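Local coordinates for folylpolyglutamate synthase protein FOLC (Mycobacterium tuberculosis, PDB 2VOS), which probably adds L-glutamate to dihydropteroate and, step by step, to tetrahydrofolate in ATP-dependent, magnesium-requiring ligase reactions that yield dihydrofolate and folylpolyglutamates, at residues L277-Y286 and A302-A311; P228-R236 and D253-F263. All coordinates share one frame; numbering follows the deposited sequence.

Contact 1: residues L277-Y286 and A302-A311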
loop_
_atom_site.group_PDB
_atom_site.type_symbol
_atom_site.label_atom_id
_atom_site.label_comp_id
_atom_site.label_asym_id
_atom_site.label_seq_id
_atom_site.Cartn_x
_atom_site.Cartn_y
_atom_site.Cartn_z
ATOM N N LEU A 277 12.824 -10.092 14.409
ATOM C CA LEU A 277 13.556 -10.497 13.212
ATOM C C LEU A 277 15.065 -10.442 13.369
ATOM O O LEU A 277 15.610 -9.592 14.070
ATOM C CB LEU A 277 13.161 -9.546 12.024
ATOM C CG LEU A 277 11.642 -9.362 11.846
ATOM C CD1 LEU A 277 11.343 -8.283 10.725
ATOM C CD2 LEU A 277 11.006 -10.663 11.492
ATOM N N GLN A 278 15.747 -11.303 12.637
ATOM C CA GLN A 278 17.148 -11.106 12.390
ATOM C C GLN A 278 17.305 -10.986 10.881
ATOM O O GLN A 278 16.952 -11.925 10.138
ATOM C CB GLN A 278 17.968 -12.340 12.872
ATOM C CG GLN A 278 19.448 -12.076 12.683
ATOM C CD GLN A 278 20.307 -13.202 13.217
ATOM O OE1 GLN A 278 20.196 -14.357 12.758
ATOM N NE2 GLN A 278 21.195 -12.866 14.187
ATOM N N LEU A 279 17.835 -9.850 10.423
ATOM C CA LEU A 279 17.903 -9.561 8.989
ATOM C C LEU A 279 19.345 -9.444 8.501
ATOM O O LEU A 279 20.154 -8.730 9.095
ATOM C CB LEU A 279 17.168 -8.255 8.696
ATOM C CG LEU A 279 15.689 -8.149 9.129
ATOM C CD1 LEU A 279 15.064 -6.712 8.828
ATOM C CD2 LEU A 279 14.818 -9.207 8.454
ATOM N N GLN A 280 19.638 -10.092 7.387
ATOM C CA GLN A 280 20.850 -9.761 6.659
ATOM C C GLN A 280 20.574 -8.656 5.623
ATOM O O GLN A 280 19.808 -8.867 4.658
ATOM C CB GLN A 280 21.405 -10.988 5.974
ATOM C CG GLN A 280 22.717 -10.676 5.229
ATOM C CD GLN A 280 23.508 -11.898 5.083
ATOM O OE1 GLN A 280 23.706 -12.631 6.053
ATOM N NE2 GLN A 280 23.969 -12.170 3.858
ATOM N N GLY A 281 21.119 -7.472 5.866
ATOM C CA GLY A 281 20.995 -6.363 4.949
ATOM C C GLY A 281 22.235 -6.307 4.073
ATOM O O GLY A 281 23.144 -7.186 4.171
ATOM N N LEU A 282 22.357 -5.241 3.281
ATOM C CA LEU A 282 23.558 -5.079 2.420
ATOM C C LEU A 282 24.868 -4.858 3.221
ATOM O O LEU A 282 25.936 -5.224 2.758
ATOM C CB LEU A 282 23.365 -3.902 1.474
ATOM C CG LEU A 282 22.081 -3.927 0.660
ATOM C CD1 LEU A 282 22.085 -2.732 -0.210
ATOM C CD2 LEU A 282 22.049 -5.210 -0.224
ATOM N N GLY A 283 24.780 -4.209 4.382
ATOM C CA GLY A 283 25.932 -3.916 5.207
ATOM C C GLY A 283 26.149 -4.880 6.371
ATOM O O GLY A 283 27.069 -4.688 7.172
ATOM N N GLY A 284 25.358 -5.949 6.467
ATOM C CA GLY A 284 25.624 -6.961 7.489
ATOM C C GLY A 284 24.367 -7.463 8.199
ATOM O O GLY A 284 23.241 -7.224 7.747
ATOM N N VAL A 285 24.553 -8.135 9.327
ATOM C CA VAL A 285 23.446 -8.697 10.061
ATOM C C VAL A 285 22.925 -7.724 11.135
ATOM O O VAL A 285 23.688 -7.192 11.934
ATOM C CB VAL A 285 23.868 -10.011 10.719
ATOM C CG1 VAL A 285 22.719 -10.640 11.527
ATOM C CG2 VAL A 285 24.389 -10.973 9.649
ATOM N N TYR A 286 21.615 -7.478 11.149
ATOM C CA TYR A 286 21.008 -6.661 12.160
ATOM C C TYR A 286 20.102 -7.577 12.984
ATOM O O TYR A 286 19.244 -8.232 12.424
ATOM C CB TYR A 286 20.190 -5.543 11.514
ATOM C CG TYR A 286 20.976 -4.616 10.562
ATOM C CD1 TYR A 286 21.472 -3.381 10.984
ATOM C CD2 TYR A 286 21.222 -4.994 9.271
ATOM C CE1 TYR A 286 22.206 -2.534 10.103
ATOM C CE2 TYR A 286 21.956 -4.169 8.386
ATOM C CZ TYR A 286 22.418 -2.927 8.805
ATOM O OH TYR A 286 23.094 -2.102 7.901
ATOM N N ALA A 302 9.925 -5.732 5.485
ATOM C CA ALA A 302 10.999 -5.132 6.305
ATOM C C ALA A 302 12.379 -5.253 5.724
ATOM O O ALA A 302 13.122 -4.276 5.628
ATOM C CB ALA A 302 10.979 -5.709 7.714
ATOM N N VAL A 303 12.794 -6.444 5.313
ATOM C CA VAL A 303 14.180 -6.531 4.863
ATOM C C VAL A 303 14.317 -5.810 3.510
ATOM O O VAL A 303 15.366 -5.273 3.184
ATOM C CB VAL A 303 14.641 -8.009 4.697
ATOM C CG1 VAL A 303 13.943 -8.668 3.502
ATOM C CG2 VAL A 303 16.156 -8.081 4.568
ATOM N N LEU A 304 13.243 -5.770 2.726
ATOM C CA LEU A 304 13.301 -5.025 1.482
ATOM C C LEU A 304 13.487 -3.517 1.748
ATOM O O LEU A 304 14.251 -2.844 1.051
ATOM C CB LEU A 304 11.981 -5.248 0.703
ATOM C CG LEU A 304 11.939 -4.613 -0.679
ATOM C CD1 LEU A 304 13.101 -5.168 -1.552
ATOM C CD2 LEU A 304 10.547 -5.016 -1.357
ATOM N N ALA A 305 12.726 -2.982 2.727
ATOM C CA ALA A 305 12.840 -1.578 3.141
ATOM C C ALA A 305 14.253 -1.286 3.685
ATOM O O ALA A 305 14.868 -0.216 3.413
ATOM C CB ALA A 305 11.799 -1.267 4.205
ATOM N N LEU A 306 14.777 -2.209 4.493
ATOM C CA LEU A 306 16.123 -2.035 5.029
ATOM C C LEU A 306 17.159 -1.942 3.882
ATOM O O LEU A 306 17.935 -0.982 3.815
ATOM C CB LEU A 306 16.454 -3.163 5.993
ATOM C CG LEU A 306 17.939 -3.308 6.424
ATOM C CD1 LEU A 306 18.244 -2.087 7.302
ATOM C CD2 LEU A 306 18.173 -4.618 7.231
ATOM N N ALA A 307 17.174 -2.911 2.982
ATOM C CA ALA A 307 18.112 -2.906 1.860
ATOM C C ALA A 307 17.961 -1.613 1.038
ATOM O O ALA A 307 18.963 -0.988 0.661
ATOM C CB ALA A 307 17.887 -4.158 0.979
ATOM N N SER A 308 16.739 -1.121 0.859
ATOM C CA SER A 308 16.524 0.124 0.110
ATOM C C SER A 308 17.152 1.344 0.820
ATOM O O SER A 308 17.715 2.237 0.182
ATOM C CB SER A 308 15.017 0.386 -0.066
ATOM O OG SER A 308 14.421 -0.703 -0.759
ATOM N N VAL A 309 17.012 1.391 2.139
ATOM C CA VAL A 309 17.541 2.523 2.911
ATOM C C VAL A 309 19.083 2.418 2.959
ATOM O O VAL A 309 19.789 3.443 2.845
ATOM C CB VAL A 309 16.932 2.597 4.293
ATOM C CG1 VAL A 309 17.712 3.605 5.143
ATOM C CG2 VAL A 309 15.465 3.041 4.151
ATOM N N GLU A 310 19.591 1.181 3.063
ATOM C CA GLU A 310 21.038 0.921 3.016
ATOM C C GLU A 310 21.573 1.402 1.684
ATOM O O GLU A 310 22.608 2.104 1.638
ATOM C CB GLU A 310 21.327 -0.566 3.175
ATOM C CG GLU A 310 21.189 -1.030 4.613
ATOM C CD GLU A 310 21.528 -2.485 4.723
ATOM O OE1 GLU A 310 20.871 -3.287 4.025
ATOM O OE2 GLU A 310 22.530 -2.832 5.399
ATOM N N ALA A 311 20.897 1.024 0.605
ATOM C CA ALA A 311 21.326 1.404 -0.758
ATOM C C ALA A 311 21.349 2.922 -0.899
ATOM O O ALA A 311 22.336 3.488 -1.376
ATOM C CB ALA A 311 20.392 0.841 -1.799
#

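Contact 2: residues P228-R236 and D253-F263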
loop_
_atom_site.group_PDB
_atom_site.type_symbol
_atom_site.label_atom_id
_atom_site.label_comp_id
_atom_site.label_asym_id
_atom_site.label_seq_id
_atom_site.Cartn_x
_atom_site.Cartn_y
_atom_site.Cartn_z
ATOM N N PRO A 228 26.142 8.442 -8.830
ATOM C CA PRO A 228 26.218 6.994 -8.746
ATOM C C PRO A 228 25.109 6.390 -9.603
ATOM O O PRO A 228 24.077 7.051 -9.798
ATOM C CB PRO A 228 25.930 6.722 -7.263
ATOM C CG PRO A 228 26.119 8.046 -6.575
ATOM C CD PRO A 228 25.663 9.039 -7.573
ATOM N N ASP A 229 25.312 5.169 -10.113
ATOM C CA ASP A 229 24.273 4.467 -10.865
ATOM C C ASP A 229 23.051 4.184 -9.983
ATOM O O ASP A 229 23.157 4.040 -8.761
ATOM C CB ASP A 229 24.766 3.135 -11.431
ATOM C CG ASP A 229 25.671 3.300 -12.659
ATOM O OD1 ASP A 229 25.387 4.167 -13.538
ATOM O OD2 ASP A 229 26.646 2.518 -12.762
ATOM N N THR A 230 21.894 4.094 -10.635
ATOM C CA THR A 230 20.643 3.776 -9.951
ATOM C C THR A 230 20.797 2.409 -9.307
ATOM O O THR A 230 21.556 1.561 -9.802
ATOM C CB THR A 230 19.456 3.795 -10.945
ATOM O OG1 THR A 230 19.267 5.139 -11.418
ATOM C CG2 THR A 230 18.125 3.320 -10.279
ATOM N N VAL A 231 20.127 2.190 -8.186
ATOM C CA VAL A 231 20.135 0.864 -7.576
ATOM C C VAL A 231 18.718 0.350 -7.620
ATOM O O VAL A 231 17.834 1.054 -7.152
ATOM C CB VAL A 231 20.554 0.935 -6.095
ATOM C CG1 VAL A 231 20.532 -0.421 -5.491
ATOM C CG2 VAL A 231 21.927 1.529 -5.944
ATOM N N ALA A 232 18.509 -0.863 -8.140
ATOM C CA ALA A 232 17.224 -1.533 -8.106
ATOM C C ALA A 232 17.277 -2.564 -6.973
ATOM O O ALA A 232 18.162 -3.448 -6.931
ATOM C CB ALA A 232 16.939 -2.261 -9.447
ATOM N N VAL A 233 16.354 -2.441 -6.045
ATOM C CA VAL A 233 16.285 -3.346 -4.906
ATOM C C VAL A 233 15.016 -4.192 -5.039
ATOM O O VAL A 233 13.921 -3.670 -5.028
ATOM C CB VAL A 233 16.218 -2.556 -3.582
ATOM C CG1 VAL A 233 16.358 -3.507 -2.395
ATOM C CG2 VAL A 233 17.359 -1.528 -3.553
ATOM N N ILE A 234 15.171 -5.497 -5.157
ATOM C CA ILE A 234 14.075 -6.294 -5.614
ATOM C C ILE A 234 13.667 -7.349 -4.589
ATOM O O ILE A 234 14.514 -8.120 -4.095
ATOM C CB ILE A 234 14.497 -6.988 -6.923
ATOM C CG1 ILE A 234 14.817 -5.920 -7.967
ATOM C CG2 ILE A 234 13.328 -7.772 -7.466
ATOM C CD1 ILE A 234 15.425 -6.509 -9.298
ATOM N N GLY A 235 12.379 -7.389 -4.259
ATOM C CA GLY A 235 11.878 -8.400 -3.339
ATOM C C GLY A 235 11.758 -9.763 -4.043
ATOM O O GLY A 235 12.192 -9.930 -5.193
ATOM N N ARG A 236 11.120 -10.724 -3.375
ATOM C CA ARG A 236 10.946 -12.090 -3.924
ATOM C C ARG A 236 10.057 -12.065 -5.152
ATOM O O ARG A 236 8.998 -11.477 -5.090
ATOM C CB ARG A 236 10.253 -12.959 -2.857
ATOM C CG ARG A 236 11.243 -13.683 -1.982
ATOM C CD ARG A 236 10.639 -14.318 -0.706
ATOM N NE ARG A 236 11.736 -14.977 0.027
ATOM C CZ ARG A 236 11.604 -15.978 0.908
ATOM N NH1 ARG A 236 10.395 -16.448 1.208
ATOM N NH2 ARG A 236 12.683 -16.496 1.500
ATOM N N ASP A 253 21.465 0.559 -16.663
ATOM C CA ASP A 253 22.752 0.579 -15.958
ATOM C C ASP A 253 22.603 0.482 -14.438
ATOM O O ASP A 253 23.372 1.101 -13.687
ATOM C CB ASP A 253 23.428 1.903 -16.233
ATOM C CG ASP A 253 24.639 1.756 -17.070
ATOM O OD1 ASP A 253 24.592 2.167 -18.257
ATOM O OD2 ASP A 253 25.627 1.208 -16.528
ATOM N N ALA A 254 21.600 -0.243 -13.968
ATOM C CA ALA A 254 21.317 -0.210 -12.538
ATOM C C ALA A 254 22.074 -1.318 -11.798
ATOM O O ALA A 254 22.158 -2.423 -12.306
ATOM C CB ALA A 254 19.772 -0.322 -12.320
ATOM N N SER A 255 22.625 -1.026 -10.612
ATOM C CA SER A 255 23.115 -2.074 -9.706
ATOM C C SER A 255 21.917 -2.792 -9.107
ATOM O O SER A 255 20.928 -2.137 -8.786
ATOM C CB SER A 255 23.868 -1.456 -8.546
ATOM O OG SER A 255 24.963 -0.714 -9.017
ATOM N N VAL A 256 21.999 -4.094 -8.897
ATOM C CA VAL A 256 20.863 -4.806 -8.409
ATOM C C VAL A 256 21.141 -5.479 -7.073
ATOM O O VAL A 256 22.203 -6.053 -6.891
ATOM C CB VAL A 256 20.426 -5.873 -9.408
ATOM C CG1 VAL A 256 19.345 -6.718 -8.771
ATOM C CG2 VAL A 256 19.906 -5.216 -10.731
ATOM N N ALA A 257 20.187 -5.407 -6.146
ATOM C CA ALA A 257 20.245 -6.158 -4.893
ATOM C C ALA A 257 18.952 -6.968 -4.857
ATOM O O ALA A 257 17.853 -6.391 -4.981
ATOM C CB ALA A 257 20.285 -5.162 -3.703
ATOM N N ARG A 258 19.051 -8.273 -4.623
ATOM C CA ARG A 258 17.852 -9.114 -4.733
ATOM C C ARG A 258 17.615 -9.845 -3.443
ATOM O O ARG A 258 18.568 -10.423 -2.903
ATOM C CB ARG A 258 18.051 -10.190 -5.810
ATOM C CG ARG A 258 18.188 -9.627 -7.192
ATOM C CD ARG A 258 18.896 -10.655 -8.129
ATOM N NE ARG A 258 20.267 -10.866 -7.677
ATOM C CZ ARG A 258 21.043 -11.880 -8.059
ATOM N NH1 ARG A 258 20.585 -12.796 -8.919
ATOM N NH2 ARG A 258 22.284 -11.972 -7.585
ATOM N N GLU A 259 16.357 -9.921 -2.993
ATOM C CA GLU A 259 16.096 -10.707 -1.779
ATOM C C GLU A 259 16.556 -12.088 -1.973
ATOM O O GLU A 259 16.461 -12.631 -3.083
ATOM C CB GLU A 259 14.630 -10.658 -1.294
ATOM C CG GLU A 259 14.497 -11.299 0.101
ATOM C CD GLU A 259 13.088 -11.138 0.655
ATOM O OE1 GLU A 259 12.307 -10.470 -0.056
ATOM O OE2 GLU A 259 12.774 -11.663 1.761
ATOM N N ASP A 260 17.157 -12.643 -0.917
ATOM C CA ASP A 260 17.706 -14.014 -0.915
ATOM C C ASP A 260 18.992 -14.162 -1.678
ATOM O O ASP A 260 19.491 -15.276 -1.829
ATOM C CB ASP A 260 16.686 -15.061 -1.396
ATOM C CG ASP A 260 15.441 -15.118 -0.490
ATOM O OD1 ASP A 260 15.575 -15.014 0.719
ATOM O OD2 ASP A 260 14.306 -15.186 -0.976
ATOM N N SER A 261 19.526 -13.071 -2.209
ATOM C CA SER A 261 20.910 -13.106 -2.733
ATOM C C SER A 261 21.796 -12.057 -2.037
ATOM O O SER A 261 22.871 -12.384 -1.552
ATOM C CB SER A 261 20.969 -12.826 -4.224
ATOM O OG SER A 261 20.454 -13.888 -4.986
ATOM N N GLU A 262 21.356 -10.796 -2.046
ATOM C CA GLU A 262 22.135 -9.712 -1.476
ATOM C C GLU A 262 21.640 -9.379 -0.089
ATOM O O GLU A 262 22.355 -8.766 0.657
ATOM C CB GLU A 262 22.073 -8.446 -2.365
ATOM C CG GLU A 262 22.966 -8.472 -3.633
ATOM C CD GLU A 262 22.517 -9.509 -4.665
ATOM O OE1 GLU A 262 21.354 -9.451 -5.094
ATOM O OE2 GLU A 262 23.320 -10.410 -5.037
ATOM N N PHE A 263 20.423 -9.786 0.257
ATOM C CA PHE A 263 19.840 -9.561 1.596
ATOM C C PHE A 263 18.740 -10.603 1.852
ATOM O O PHE A 263 18.228 -11.214 0.894
ATOM C CB PHE A 263 19.270 -8.131 1.729
ATOM C CG PHE A 263 18.214 -7.799 0.710
ATOM C CD1 PHE A 263 18.575 -7.288 -0.563
ATOM C CD2 PHE A 263 16.888 -7.941 1.006
ATOM C CE1 PHE A 263 17.574 -6.947 -1.523
ATOM C CE2 PHE A 263 15.862 -7.628 0.028
ATOM C CZ PHE A 263 16.214 -7.149 -1.208
HETATM O O HOH W 1 25.218 2.533 -7.826
HETATM O O HOH W 2 14.608 -11.642 -5.199
HETATM O O HOH W 3 9.897 -9.873 -0.749
#

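Contact 1: residues L277-Y286 and A302-A311
Glu310, on helix 302-311, reaches across to the type I turn Gly281-Gly284 and grips it with both carboxylate oxygens. OE1 accepts from Leu282 N at 2.6 Å on the syn side, tilted out of the carboxylate plane, while OE2 takes Gly283 N at 2.8 Å from above that plane. From the opposite face Tyr286 OH donates to OE2 at 2.7 Å, on the anti side and likewise tilted; the hydroxyl also bonds to Leu321 N. Ring and carboxylate stand 76° apart, OE2 near the ring plane at its edge.

Leu282 CD1 meets the backbone of the preceding helical turn, 3.7 Å from Ala307 O, and reaches on to Ala311. Facing the strands, Leu306 of the helix turns CD2 to the tyrosine, 3.7 Å from Tyr286 CD2, and touches Leu279 CB. Its CG is anti to the backbone N (chi1 167°), which puts CD2 against the hairpin and CD1 over one face of the Tyr286 ring. Leu279 CD2 packs on Val303 CB at 3.9 Å, and Phe330 of helix 323-331 adds to this apolar layer.

Three donors, two of them backbone amides, share the charge of buried Glu310 and would be expected to stabilise its carboxylate form.

Contact 2: residues P228-R236 and D253-F263
Asp260 OD2 draws two nitrogens of Arg236: NE donates at 2.8 Å to the syn lone pair of OD2, which is tilted somewhat out of the guanidinium plane, and NH2 adds a weak bond at 3.2 Å. The other oxygen, OD1, lies in the guanidinium plane and takes a second weak bond from NH2. Carboxylate and guanidinium are turned 51° apart, and the extended Arg236 chain meets Asp260 at about a right angle. Glu259 completes the salt-bridge network through a long ion pair; its OE2 is far off the guanidinium plane, with no N-H aimed at it. The stronger partner of OE2 is His300 ND1 on helix 296-312. Glu259 OE1 instead accepts from a water at 2.6 Å, which receives Arg236 N.

Behind this polar end, strands 231-234 and 255-258 run parallel. Their backbone bonds alternate in direction, from Ser255 N to Thr230 O through to Glu259 N on Ile234 O (2.8 Å). Ala232, Ile234 and Val256 share one face, where Ile234 CD1 touches Val256 CG1 at 4.0 Å and helix 239-251 packs over them. Val233 and Ala257 occupy the other face. There Phe263 sets its ring obliquely against Val233, with Phe263 CE1 3.8 Å from Val233 CG1; chi1 of 58° places its CG between the backbone N and the carbonyl carbon, and Glu259 CA sits over one ring face, toward the rim.

At the end of the strand, Arg258 holds Glu262 of the following loop side-on, NE to OE1 and NH2 to OE2, and Arg258 N also binds OE1 (2.6 Å).

Two parallel strands joined through helix 239-251 make a beta-alpha-beta crossover at the 255-258 edge of the eight-stranded sheet in the P-loop-type middle domain shared with Mur ligases, the Glu259 side chain about 8 Å from the bound ADP.

How the contacts relate
Both contacts fall within the Mur ligase middle domain range, their centres about 12 Å apart and on the same side of the chain's centre. They follow in series: contact 2 closes the edge of the eight-stranded sheet, and the chain then runs from Phe263 directly into the three-stranded antiparallel sheet whose hairpin meets the helix in contact 1. Helix 296-312 joins the two, touching the hairpin with one side and the loop after strand 255-258 with another. Phe263 sits at the junction, packed against Val303, Ala307 and the Gln280 carbonyl. ADP-binding Asn301 belongs to the same helix, so the element that links the two contacts also carries part of the nucleotide site.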